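Local coordinates for Dps family protein (Staphylococcus aureus subsp. aureus, PDB 2D5K) that probably oxidises and stores iron as a twelve-subunit Dps cage of the ferritin superfamily, and is linked to compaction of the nucleoid, at residues A17-A22 against S53-E58; T24-F29 against E46-E51; A60-A65 against D122-D127; K88-S91 against E97-S100; Q101-I106 against W141-Y146. All blocks are in the same frame, centred on the assembly; numbering follows the deposited sequence.

How the contacts relate
Four contacts join helices of the bundle and one ties a loop to it. Contact 2 (24-29 with 46-51) closes the first hairpin, between helices 5-32 and 38-65, and is nested inside the longer loop that contact 1 (17-22 with 53-58) closes on the same helix pair. Contact 3 then joins the end of helix 38-65 to the start of helix 123-147. Within its loop nests contact 4, a short closure from the 88-91 loop onto helix 92-120, while contact 5 crosses contact 3 by pairing helices 92-120 and 123-147. Contacts 1 and 5 meet where Trp19 packs on Phe103; Lys25 of contact 2 bridges to Glu98 of contact 4 and Asp102 of contact 5.

Contact 1 (A17-A22 against S53-E58)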
# COMPACT_ATOMS: atom_id res chain seq x y z
N ALA B 17 21.40 22.14 17.87
CA ALA B 17 22.73 22.45 17.36
C ALA B 17 23.52 21.18 17.08
O ALA B 17 24.07 21.01 15.99
CB ALA B 17 23.48 23.33 18.36
N ASN B 18 23.58 20.28 18.06
CA ASN B 18 24.31 19.02 17.90
C ASN B 18 23.87 18.24 16.67
O ASN B 18 24.69 17.79 15.87
CB ASN B 18 24.09 18.08 19.10
CG ASN B 18 24.74 18.57 20.37
OD1 ASN B 18 25.69 19.35 20.35
ND2 ASN B 18 24.24 18.08 21.51
N TRP B 19 22.56 18.06 16.53
CA TRP B 19 22.04 17.28 15.42
C TRP B 19 22.06 17.97 14.07
O TRP B 19 22.04 17.30 13.04
CB TRP B 19 20.65 16.75 15.79
CG TRP B 19 20.76 15.76 16.92
CD1 TRP B 19 20.62 16.01 18.26
CD2 TRP B 19 21.15 14.39 16.81
NE1 TRP B 19 20.90 14.88 18.99
CE2 TRP B 19 21.23 13.87 18.13
CE3 TRP B 19 21.44 13.54 15.73
CZ2 TRP B 19 21.59 12.54 18.39
CZ3 TRP B 19 21.80 12.22 15.99
CH2 TRP B 19 21.87 11.74 17.31
N THR B 20 22.11 19.29 14.07
CA THR B 20 22.19 20.00 12.80
C THR B 20 23.61 19.76 12.29
O THR B 20 23.81 19.49 11.11
CB THR B 20 21.93 21.51 12.98
OG1 THR B 20 20.57 21.71 13.38
CG2 THR B 20 22.17 22.25 11.67
N VAL B 21 24.59 19.85 13.18
CA VAL B 21 25.97 19.61 12.78
C VAL B 21 26.14 18.14 12.40
O VAL B 21 26.77 17.82 11.38
CB VAL B 21 26.96 19.95 13.92
CG1 VAL B 21 28.38 19.62 13.49
CG2 VAL B 21 26.85 21.43 14.27
N ALA B 22 25.56 17.25 13.20
CA ALA B 22 25.65 15.81 12.93
C ALA B 22 25.01 15.47 11.59
O ALA B 22 25.47 14.58 10.88
CB ALA B 22 24.98 15.02 14.04
N SER B 53 17.44 14.63 11.25
CA SER B 53 16.55 15.69 10.78
C SER B 53 15.24 15.67 11.55
O SER B 53 14.67 16.72 11.83
CB SER B 53 16.29 15.55 9.27
OG SER B 53 15.60 14.34 8.97
N GLN B 54 14.76 14.48 11.89
CA GLN B 54 13.51 14.35 12.64
C GLN B 54 13.67 14.97 14.03
O GLN B 54 12.76 15.64 14.53
CB GLN B 54 13.10 12.88 12.78
CG GLN B 54 12.83 12.19 11.45
CD GLN B 54 12.31 10.78 11.64
OE1 GLN B 54 12.97 9.93 12.25
NE2 GLN B 54 11.11 10.51 11.13
N TYR B 55 14.83 14.74 14.66
CA TYR B 55 15.10 15.30 15.99
C TYR B 55 15.15 16.81 15.95
O TYR B 55 14.56 17.49 16.79
CB TYR B 55 16.44 14.81 16.54
CG TYR B 55 16.47 13.36 16.94
CD1 TYR B 55 15.39 12.76 17.58
CD2 TYR B 55 17.61 12.58 16.72
CE1 TYR B 55 15.43 11.43 17.98
CE2 TYR B 55 17.67 11.25 17.11
CZ TYR B 55 16.57 10.69 17.74
OH TYR B 55 16.62 9.37 18.13
N VAL B 56 15.87 17.34 14.97
CA VAL B 56 16.01 18.78 14.82
C VAL B 56 14.65 19.46 14.74
O VAL B 56 14.42 20.48 15.40
CB VAL B 56 16.84 19.12 13.56
CG1 VAL B 56 16.78 20.62 13.28
CG2 VAL B 56 18.29 18.71 13.77
N ASP B 57 13.75 18.90 13.95
CA ASP B 57 12.42 19.49 13.79
C ASP B 57 11.58 19.32 15.05
O ASP B 57 10.91 20.26 15.48
CB ASP B 57 11.71 18.86 12.60
CG ASP B 57 10.48 19.64 12.17
OD1 ASP B 57 10.62 20.86 11.92
OD2 ASP B 57 9.39 19.05 12.07
N GLU B 58 11.61 18.13 15.64
CA GLU B 58 10.84 17.86 16.85
C GLU B 58 11.22 18.80 17.99
O GLU B 58 10.36 19.44 18.60
CB GLU B 58 11.03 16.42 17.32
CG GLU B 58 10.32 16.12 18.65
CD GLU B 58 10.71 14.79 19.26
OE1 GLU B 58 11.92 14.50 19.33
OE2 GLU B 58 9.80 14.03 19.67
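The first antiparallel helix pair of the ferritin-like four-helix bundle meets here through an edge-to-face aromatic pair, with Trp19 giving the face and Tyr55 the edge. Tyr55 CD2 stands over the centre of the six-membered ring of Trp19, nearest Trp19 CD2 at 4.0 Å and almost equally far from Trp19 CE2 and Trp19 CE3. The six-membered ring of Trp19 and the Tyr55 ring have planes 62° apart, their centroids 5.1 Å from each other. Both rings leave their helices with CG beside the backbone N (chi1 -66° in Trp19 and much the same in Tyr55), which carries them to the same flank of the interface. Beneath the rings the backbones come closest at Trp19 and Val56, whose CA atoms are 6.2 Å apart. Val56 CG2 fills this level, touching Trp19 CB at 3.7 Å and Thr20 OG1 at 3.8 Å. Thr20 OG1 is here only a packing surface for the valine; its hydrogen bond goes back along its own helix to Val16 O. The axes of the two short segments approach to 8.8 Å at an angle of 149°. Helix 123-147 covers the aromatic flank, where Met132 touches both rings and Val136 the indole, while helix 74-80 packs on Thr20 and Trp31 of a second subunit reaches Val56.

Contact 2 (T24-F29 against E46-E51)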
# COMPACT_ATOMS: atom_id res chain seq x y z
N THR B 24 25.01 17.06 8.80
CA THR B 24 25.97 17.24 7.73
C THR B 24 27.18 16.31 7.88
O THR B 24 27.70 15.80 6.88
CB THR B 24 26.43 18.72 7.64
OG1 THR B 24 25.34 19.50 7.12
CG2 THR B 24 27.63 18.87 6.72
N LYS B 25 27.61 16.05 9.11
CA LYS B 25 28.74 15.15 9.29
C LYS B 25 28.35 13.76 8.80
O LYS B 25 29.18 13.04 8.24
CB LYS B 25 29.19 15.08 10.75
CG LYS B 25 30.35 14.11 10.95
CD LYS B 25 31.27 14.47 12.10
CE LYS B 25 30.65 14.20 13.45
NZ LYS B 25 31.67 14.38 14.54
N LEU B 26 27.09 13.39 9.01
CA LEU B 26 26.62 12.08 8.57
C LEU B 26 26.54 12.02 7.04
O LEU B 26 26.69 10.95 6.47
CB LEU B 26 25.26 11.76 9.19
CG LEU B 26 25.33 11.36 10.67
CD1 LEU B 26 23.95 11.46 11.31
CD2 LEU B 26 25.87 9.94 10.79
N HIS B 27 26.31 13.15 6.39
CA HIS B 27 26.29 13.17 4.93
C HIS B 27 27.72 12.95 4.46
O HIS B 27 27.97 12.21 3.52
CB HIS B 27 25.79 14.52 4.39
CG HIS B 27 24.30 14.57 4.20
ND1 HIS B 27 23.42 14.69 5.25
CD2 HIS B 27 23.55 14.50 3.08
CE1 HIS B 27 22.18 14.68 4.78
NE2 HIS B 27 22.23 14.57 3.47
N ASN B 28 28.65 13.61 5.14
CA ASN B 28 30.07 13.49 4.82
C ASN B 28 30.49 12.03 4.90
O ASN B 28 31.10 11.50 3.97
CB ASN B 28 30.89 14.34 5.80
CG ASN B 28 32.38 14.26 5.55
OD1 ASN B 28 32.98 13.19 5.62
ND2 ASN B 28 33.00 15.41 5.25
N PHE B 29 30.15 11.36 6.00
CA PHE B 29 30.51 9.95 6.16
C PHE B 29 29.79 9.10 5.11
O PHE B 29 30.36 8.15 4.58
CB PHE B 29 30.19 9.47 7.58
CG PHE B 29 31.09 10.07 8.64
CD1 PHE B 29 32.12 10.94 8.30
CD2 PHE B 29 30.90 9.75 9.99
CE1 PHE B 29 32.95 11.49 9.28
CE2 PHE B 29 31.72 10.29 10.97
CZ PHE B 29 32.75 11.17 10.62
N GLU B 46 22.81 7.17 6.14
CA GLU B 46 21.66 7.90 5.63
C GLU B 46 20.49 7.74 6.60
O GLU B 46 19.76 8.69 6.87
CB GLU B 46 21.24 7.40 4.24
CG GLU B 46 20.10 8.23 3.65
CD GLU B 46 19.76 7.86 2.22
OE1 GLU B 46 20.67 7.45 1.46
OE2 GLU B 46 18.57 8.00 1.84
N GLU B 47 20.31 6.53 7.12
CA GLU B 47 19.23 6.30 8.07
C GLU B 47 19.45 7.21 9.27
O GLU B 47 18.51 7.78 9.82
CB GLU B 47 19.22 4.83 8.51
CG GLU B 47 19.19 3.84 7.34
CD GLU B 47 19.07 2.39 7.79
OE1 GLU B 47 19.71 2.02 8.79
OE2 GLU B 47 18.34 1.62 7.12
N LEU B 48 20.72 7.36 9.65
CA LEU B 48 21.06 8.21 10.78
C LEU B 48 20.81 9.69 10.52
O LEU B 48 20.29 10.38 11.39
CB LEU B 48 22.53 7.99 11.18
CG LEU B 48 22.78 6.63 11.84
CD1 LEU B 48 24.27 6.41 12.02
CD2 LEU B 48 22.06 6.57 13.18
N TYR B 49 21.17 10.22 9.35
CA TYR B 49 20.90 11.63 9.16
C TYR B 49 19.41 11.90 8.96
O TYR B 49 18.94 12.98 9.29
CB TYR B 49 21.77 12.29 8.06
CG TYR B 49 21.67 11.81 6.62
CD1 TYR B 49 20.47 11.88 5.90
CD2 TYR B 49 22.81 11.39 5.94
CE1 TYR B 49 20.43 11.55 4.53
CE2 TYR B 49 22.78 11.05 4.59
CZ TYR B 49 21.59 11.14 3.89
OH TYR B 49 21.59 10.81 2.55
N ASN B 50 18.67 10.91 8.46
CA ASN B 50 17.23 11.12 8.31
C ASN B 50 16.64 11.20 9.72
O ASN B 50 15.72 11.99 9.98
CB ASN B 50 16.58 9.96 7.55
CG ASN B 50 16.81 10.04 6.05
OD1 ASN B 50 17.01 11.13 5.50
ND2 ASN B 50 16.77 8.90 5.37
N GLU B 51 17.18 10.40 10.63
CA GLU B 51 16.70 10.42 12.01
C GLU B 51 17.12 11.74 12.66
O GLU B 51 16.36 12.31 13.45
CB GLU B 51 17.27 9.23 12.78
CG GLU B 51 17.01 9.26 14.26
CD GLU B 51 17.20 7.90 14.90
OE1 GLU B 51 18.11 7.16 14.47
OE2 GLU B 51 16.45 7.57 15.85
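Leu26 opens the contact by packing on Leu48 and Tyr49 across the antiparallel helix hairpin of the ferritin-like bundle; the axes of the two short segments run at 167° and approach to 8.8 Å. Leu26 CB meets Tyr49 CB at 3.7 Å, while Leu26 CD1 lies on the opposing backbone, 3.6 Å from Tyr49 N, and also touches Leu48 CB. Leu26 CD2 turns to the Leu48 side chain, and beyond it Leu99 of helix 92-120 continues the apolar layer. Next comes His27, whose imidazole stacks face to face on the phenol ring of Tyr49: centroids 3.6 Å apart, planes only 14° from parallel. Tyr49 reaches this position with CG between its backbone N and carbonyl carbon (chi1 62°), which lays the ring beside its own helix, its other face against Glu46 CA. The imidazole is held at a second point, because His27 ND1 hydrogen-bonds to Tyr23 O one turn earlier; that bond would hold the ring's rotation while the stack holds its tilt. His30 adds an edge-to-face neighbour to Tyr49. Within the stack His27 ND1 lies 3.4 Å from Tyr49 CD2, and His27 CE1, equally close to Tyr49 CG, sits over the centre of the phenol ring.

Contact 3 (A60-A65 against D122-D127)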
# COMPACT_ATOMS: atom_id res chain seq x y z
N ALA B 60 12.99 21.59 17.82
CA ALA B 60 12.82 22.99 17.45
C ALA B 60 11.36 23.43 17.63
O ALA B 60 11.10 24.52 18.11
CB ALA B 60 13.25 23.21 16.00
N GLU B 61 10.42 22.57 17.24
CA GLU B 61 9.01 22.92 17.37
C GLU B 61 8.52 22.84 18.81
O GLU B 61 7.46 23.38 19.14
CB GLU B 61 8.15 22.06 16.45
CG GLU B 61 8.57 22.17 14.99
CD GLU B 61 7.46 21.83 14.02
OE1 GLU B 61 6.64 20.94 14.33
OE2 GLU B 61 7.43 22.43 12.93
N ARG B 62 9.28 22.16 19.67
CA ARG B 62 8.90 22.09 21.08
C ARG B 62 9.31 23.43 21.68
O ARG B 62 8.58 24.01 22.48
CB ARG B 62 9.64 20.95 21.80
CG ARG B 62 9.46 20.98 23.32
CD ARG B 62 7.98 20.99 23.72
NE ARG B 62 7.80 21.18 25.16
CZ ARG B 62 6.63 21.44 25.74
NH1 ARG B 62 5.53 21.55 25.00
NH2 ARG B 62 6.56 21.62 27.06
N ILE B 63 10.48 23.91 21.28
CA ILE B 63 10.97 25.20 21.75
C ILE B 63 9.93 26.26 21.40
O ILE B 63 9.68 27.18 22.18
CB ILE B 63 12.33 25.57 21.10
CG1 ILE B 63 13.44 24.66 21.64
CG2 ILE B 63 12.67 27.02 21.38
CD1 ILE B 63 14.80 24.90 21.02
N LEU B 64 9.34 26.12 20.22
CA LEU B 64 8.31 27.06 19.78
C LEU B 64 7.07 26.90 20.66
O LEU B 64 6.44 27.89 21.04
CB LEU B 64 7.95 26.79 18.31
CG LEU B 64 9.08 27.01 17.30
CD1 LEU B 64 8.70 26.39 15.96
CD2 LEU B 64 9.35 28.50 17.15
N ALA B 65 6.74 25.66 20.99
CA ALA B 65 5.58 25.36 21.82
C ALA B 65 5.69 25.93 23.23
O ALA B 65 4.68 26.09 23.92
CB ALA B 65 5.35 23.85 21.87
N ASP B 122 8.90 20.61 32.94
CA ASP B 122 8.64 20.50 31.51
C ASP B 122 8.74 19.02 31.19
O ASP B 122 9.77 18.53 30.73
CB ASP B 122 9.68 21.27 30.70
CG ASP B 122 9.34 21.32 29.22
OD1 ASP B 122 8.51 20.49 28.77
OD2 ASP B 122 9.89 22.17 28.50
N ASP B 123 7.65 18.31 31.44
CA ASP B 123 7.62 16.87 31.23
C ASP B 123 7.55 16.47 29.76
O ASP B 123 7.89 15.35 29.41
CB ASP B 123 6.45 16.29 32.03
CG ASP B 123 6.50 16.73 33.48
OD1 ASP B 123 7.52 16.46 34.14
OD2 ASP B 123 5.53 17.36 33.96
N VAL B 124 7.12 17.40 28.91
CA VAL B 124 7.05 17.12 27.48
C VAL B 124 8.47 17.10 26.92
O VAL B 124 8.86 16.16 26.22
CB VAL B 124 6.22 18.19 26.74
CG1 VAL B 124 6.41 18.05 25.23
CG2 VAL B 124 4.74 18.03 27.09
N SER B 125 9.25 18.13 27.23
CA SER B 125 10.63 18.18 26.75
C SER B 125 11.41 17.02 27.35
O SER B 125 12.27 16.43 26.69
CB SER B 125 11.29 19.51 27.14
OG SER B 125 10.67 20.59 26.45
N GLU B 126 11.11 16.70 28.60
CA GLU B 126 11.79 15.60 29.27
C GLU B 126 11.56 14.32 28.48
O GLU B 126 12.50 13.57 28.21
CB GLU B 126 11.26 15.43 30.70
CG GLU B 126 11.91 14.28 31.45
CD GLU B 126 11.33 14.09 32.84
OE1 GLU B 126 10.33 14.76 33.17
OE2 GLU B 126 11.88 13.27 33.60
N ASP B 127 10.31 14.09 28.09
CA ASP B 127 9.94 12.90 27.32
C ASP B 127 10.66 12.86 25.98
O ASP B 127 11.07 11.79 25.52
CB ASP B 127 8.43 12.87 27.12
CG ASP B 127 7.96 11.61 26.42
OD1 ASP B 127 8.25 10.51 26.93
OD2 ASP B 127 7.29 11.72 25.37
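Asp122 OD1 is gripped by two donors, Arg62 NH2 across the contact and Ser125 N within its own segment, which reach it from opposite faces of the carboxylate. The salt bridge from Arg62 NH2 to Asp122 OD1 is 2.8 Å long and somewhat bent (148°), with guanidinium and carboxylate planes 61° apart. The bond from Ser125 N to Asp122 OD1, 2.9 Å, is nearly straight at 169°. On the other oxygen, Ser125 OG donates to Asp122 OD2 at 2.7 Å, and Gln5 NE2 adds a further hydrogen bond there. The same serine hydroxyl accepts from Arg62 NE at 3.2 Å, lying almost in the guanidinium plane, so Arg62 uses two neighbouring positions of its rim on two linked partners. Its chain goes out with CG anti to the backbone N and then bends at its second torsion to deliver the flat group. Val124 covers one face of that group, with Val124 CB 3.4 Å from Arg62 CZ and Val124 CG1 equally near. Arg62 NH1 turns to Asp137 of a third subunit in a second salt bridge; being buried, the cation is probably stabilised by its two carboxylates. Asp122 is the N-cap of helix 123-147, its carboxylate taking a backbone N-H of the first turn, and Arg62 ties this cap to the end of helix 38-65 and to the subunit interface of the cage.

Contact 4 (K88-S91 against E97-S100)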
# COMPACT_ATOMS: atom_id res chain seq x y z
N LYS B 88 39.35 15.41 7.48
CA LYS B 88 39.67 14.66 6.26
C LYS B 88 40.41 13.34 6.51
O LYS B 88 41.07 13.17 7.53
CB LYS B 88 40.51 15.52 5.32
CG LYS B 88 39.82 16.76 4.79
CD LYS B 88 40.71 17.50 3.80
CE LYS B 88 39.99 18.67 3.16
NZ LYS B 88 39.53 19.66 4.18
N GLY B 89 40.27 12.42 5.56
CA GLY B 89 40.96 11.14 5.63
C GLY B 89 40.51 10.09 6.63
O GLY B 89 41.34 9.33 7.14
N TYR B 90 39.22 10.03 6.92
CA TYR B 90 38.71 9.05 7.87
C TYR B 90 38.37 7.72 7.20
O TYR B 90 37.75 7.69 6.14
CB TYR B 90 37.47 9.59 8.58
CG TYR B 90 37.77 10.40 9.83
CD1 TYR B 90 38.84 11.30 9.86
CD2 TYR B 90 36.99 10.27 10.97
CE1 TYR B 90 39.11 12.05 11.01
CE2 TYR B 90 37.25 11.01 12.12
CZ TYR B 90 38.31 11.90 12.13
OH TYR B 90 38.57 12.64 13.26
N SER B 91 38.79 6.63 7.83
CA SER B 91 38.48 5.29 7.33
C SER B 91 37.09 4.99 7.87
O SER B 91 36.61 5.69 8.76
CB SER B 91 39.47 4.27 7.88
OG SER B 91 39.31 4.13 9.28
N GLU B 97 33.96 5.07 14.91
CA GLU B 97 34.53 5.38 16.21
C GLU B 97 34.13 6.79 16.64
O GLU B 97 33.73 7.00 17.78
CB GLU B 97 36.06 5.28 16.18
CG GLU B 97 36.60 3.88 15.95
CD GLU B 97 38.12 3.82 15.98
OE1 GLU B 97 38.76 4.68 15.34
OE2 GLU B 97 38.67 2.92 16.65
N GLU B 98 34.22 7.75 15.72
CA GLU B 98 33.87 9.12 16.07
C GLU B 98 32.38 9.26 16.36
O GLU B 98 32.00 9.97 17.29
CB GLU B 98 34.27 10.10 14.97
CG GLU B 98 33.99 11.55 15.38
CD GLU B 98 34.79 12.56 14.59
OE1 GLU B 98 36.03 12.45 14.56
OE2 GLU B 98 34.17 13.47 14.00
N LEU B 99 31.54 8.61 15.57
CA LEU B 99 30.11 8.70 15.81
C LEU B 99 29.81 8.10 17.18
O LEU B 99 28.97 8.61 17.93
CB LEU B 99 29.32 7.95 14.73
CG LEU B 99 29.29 8.62 13.36
CD1 LEU B 99 28.51 7.74 12.39
CD2 LEU B 99 28.65 10.00 13.46
N SER B 100 30.50 7.01 17.53
CA SER B 100 30.27 6.40 18.82
C SER B 100 30.63 7.38 19.93
O SER B 100 29.88 7.52 20.90
CB SER B 100 31.10 5.12 18.98
OG SER B 100 30.88 4.55 20.27
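Tyr90 and Glu98 make this contact between them, each burying about the same area. The phenol hydroxyl of Tyr90 donates to the carboxylate: Tyr90 OH lies 2.9 Å from Glu98 OE1 and approaches it nearly along the C-O axis. Glu98 OE1 also sits at the ring's edge, near its plane, 3.1 Å from Tyr90 CE2, and so rests in the corner between the hydroxyl and the neighbouring ring carbon. Ring and carboxylate planes stand 84° apart. Glu98 has CG anti to the backbone N (chi1 -176°) and its chain stays extended at chi2, 160°, so that, with the Tyr90 side chain coming the other way, the two bridge a gap of 9.5 Å between Tyr90 CA and Glu98 CA. Its other oxygen, Glu98 OE2, carries the stronger link, a salt bridge to Lys25 NZ of helix 5-32. The carboxylate thus has one oxygen for the loop and one for the bundle, and the lysine's positive charge would favour its ionised form. This is a local loop-to-helix closure at the protein surface: segment 88-91 leads into helix 92-120, with Ser91 as its N-cap, and Tyr90 folds back on that helix; the next residue after Glu98, Leu99, faces the bundle and packs on Leu26 and Phe29 of helix 5-32 and Phe143 of helix 123-147.

Contact 5 (Q101-I106 against W141-Y146); sequences QDFTNI and WMFKSY
Phe103 offers a ring face to the edge of Phe143, an edge-to-face (T-shaped) pair between the last two long helices of the ferritin-like four-helix bundle. Phe143 CE2 stands over the centre of the Phe103 ring, 3.7 Å from Phe103 CD2 and not much farther from the other five ring carbons. The centroids are 5.1 Å apart and the planes meet at 75°. The two side chains reach across a gap of 9.5 Å between Phe103 CA and Phe143 CA; the rings, not the backbones, make the contact. Val136 and His139 of helix 123-147 also touch Phe103, while Leu48 of helix 38-65 and Val96 of helix 92-120 pack on Phe143, which places the pair in the bundle interior. Toward solvent the contact turns polar. Lys144 stretches out fully extended, laying Lys144 CE 4.3 Å from Thr104 OG1, while the threonine hydroxyl is bonded to Asn140 ND2 and to Ser100 O of its own helix. On the other flank of segment 141-146, the Trp141 ring meets His42 of a neighbouring subunit. One water joins the two outer residues: it accepts from Lys144 NZ at 2.7 Å and hydrogen-bonds to Thr104 OG1 at 2.8 Å.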
# COMPACT_ATOMS: atom_id res chain seq x y z
N GLN B 101 31.76 8.06 19.79
CA GLN B 101 32.16 9.03 20.80
C GLN B 101 31.13 10.17 20.85
O GLN B 101 30.80 10.65 21.93
CB GLN B 101 33.54 9.61 20.51
CG GLN B 101 34.07 10.51 21.63
CD GLN B 101 34.21 9.78 22.95
OE1 GLN B 101 34.95 8.80 23.06
NE2 GLN B 101 33.51 10.25 23.98
N ASP B 102 30.63 10.59 19.70
CA ASP B 102 29.63 11.65 19.67
C ASP B 102 28.37 11.20 20.41
O ASP B 102 27.81 11.93 21.22
CB ASP B 102 29.24 12.03 18.24
CG ASP B 102 30.28 12.89 17.54
OD1 ASP B 102 31.01 13.63 18.24
OD2 ASP B 102 30.36 12.85 16.30
N PHE B 103 27.93 9.98 20.11
CA PHE B 103 26.73 9.45 20.76
C PHE B 103 26.91 9.28 22.25
O PHE B 103 25.97 9.47 23.02
CB PHE B 103 26.30 8.16 20.07
CG PHE B 103 25.55 8.38 18.78
CD1 PHE B 103 26.00 9.30 17.84
CD2 PHE B 103 24.37 7.69 18.52
CE1 PHE B 103 25.30 9.52 16.66
CE2 PHE B 103 23.66 7.90 17.34
CZ PHE B 103 24.13 8.83 16.40
N THR B 104 28.12 8.92 22.67
CA THR B 104 28.40 8.78 24.10
C THR B 104 28.28 10.17 24.74
O THR B 104 27.68 10.33 25.81
CB THR B 104 29.82 8.22 24.34
OG1 THR B 104 29.86 6.84 23.97
CG2 THR B 104 30.22 8.37 25.82
N ASN B 105 28.85 11.17 24.07
CA ASN B 105 28.81 12.54 24.59
C ASN B 105 27.39 13.08 24.65
O ASN B 105 27.00 13.72 25.63
CB ASN B 105 29.66 13.47 23.72
CG ASN B 105 31.14 13.14 23.78
OD1 ASN B 105 31.60 12.47 24.71
ND2 ASN B 105 31.88 13.61 22.79
N ILE B 106 26.62 12.83 23.60
CA ILE B 106 25.24 13.29 23.54
C ILE B 106 24.39 12.61 24.61
O ILE B 106 23.59 13.25 25.28
CB ILE B 106 24.64 13.03 22.15
CG1 ILE B 106 25.32 13.95 21.13
CG2 ILE B 106 23.12 13.25 22.17
CD1 ILE B 106 25.07 13.57 19.67
N TRP B 141 25.26 1.13 20.91
CA TRP B 141 25.56 -0.28 21.15
C TRP B 141 25.93 -0.92 19.81
O TRP B 141 26.89 -1.68 19.72
CB TRP B 141 24.35 -1.00 21.76
CG TRP B 141 24.27 -2.45 21.37
CD1 TRP B 141 25.23 -3.41 21.56
CD2 TRP B 141 23.22 -3.07 20.62
NE1 TRP B 141 24.84 -4.59 20.96
CE2 TRP B 141 23.62 -4.41 20.38
CE3 TRP B 141 21.99 -2.63 20.12
CZ2 TRP B 141 22.82 -5.31 19.66
CZ3 TRP B 141 21.20 -3.53 19.41
CH2 TRP B 141 21.62 -4.85 19.18
N MET B 142 25.17 -0.60 18.76
CA MET B 142 25.46 -1.15 17.44
C MET B 142 26.84 -0.70 16.95
O MET B 142 27.60 -1.51 16.41
CB MET B 142 24.38 -0.74 16.44
CG MET B 142 22.99 -1.23 16.82
SD MET B 142 21.76 -0.84 15.56
CE MET B 142 20.33 -1.69 16.24
N PHE B 143 27.18 0.58 17.13
CA PHE B 143 28.49 1.08 16.70
C PHE B 143 29.60 0.32 17.42
O PHE B 143 30.56 -0.14 16.79
CB PHE B 143 28.66 2.57 17.00
CG PHE B 143 27.68 3.47 16.31
CD1 PHE B 143 27.16 3.14 15.06
CD2 PHE B 143 27.28 4.67 16.90
CE1 PHE B 143 26.27 3.99 14.41
CE2 PHE B 143 26.38 5.53 16.26
CZ PHE B 143 25.88 5.19 15.01
N LYS B 144 29.46 0.20 18.74
CA LYS B 144 30.47 -0.50 19.54
C LYS B 144 30.59 -1.96 19.15
O LYS B 144 31.68 -2.53 19.22
CB LYS B 144 30.14 -0.37 21.02
CG LYS B 144 30.23 1.05 21.55
CD LYS B 144 29.83 1.11 23.02
CE LYS B 144 29.91 2.52 23.56
NZ LYS B 144 29.53 2.55 25.01
N SER B 145 29.48 -2.58 18.76
CA SER B 145 29.51 -3.98 18.35
C SER B 145 30.25 -4.09 17.02
O SER B 145 31.07 -4.99 16.83
CB SER B 145 28.09 -4.53 18.22
OG SER B 145 27.46 -4.59 19.49
N TYR B 146 29.97 -3.17 16.11
CA TYR B 146 30.62 -3.15 14.81
C TYR B 146 32.14 -3.00 15.00
O TYR B 146 32.93 -3.62 14.29
CB TYR B 146 30.10 -1.98 13.97
CG TYR B 146 30.85 -1.75 12.68
CD1 TYR B 146 30.48 -2.41 11.50
CD2 TYR B 146 31.94 -0.89 12.63
CE1 TYR B 146 31.19 -2.22 10.32
CE2 TYR B 146 32.66 -0.69 11.45
CZ TYR B 146 32.27 -1.36 10.30
OH TYR B 146 32.98 -1.17 9.13
O HOH W 1 29.43 5.03 26.02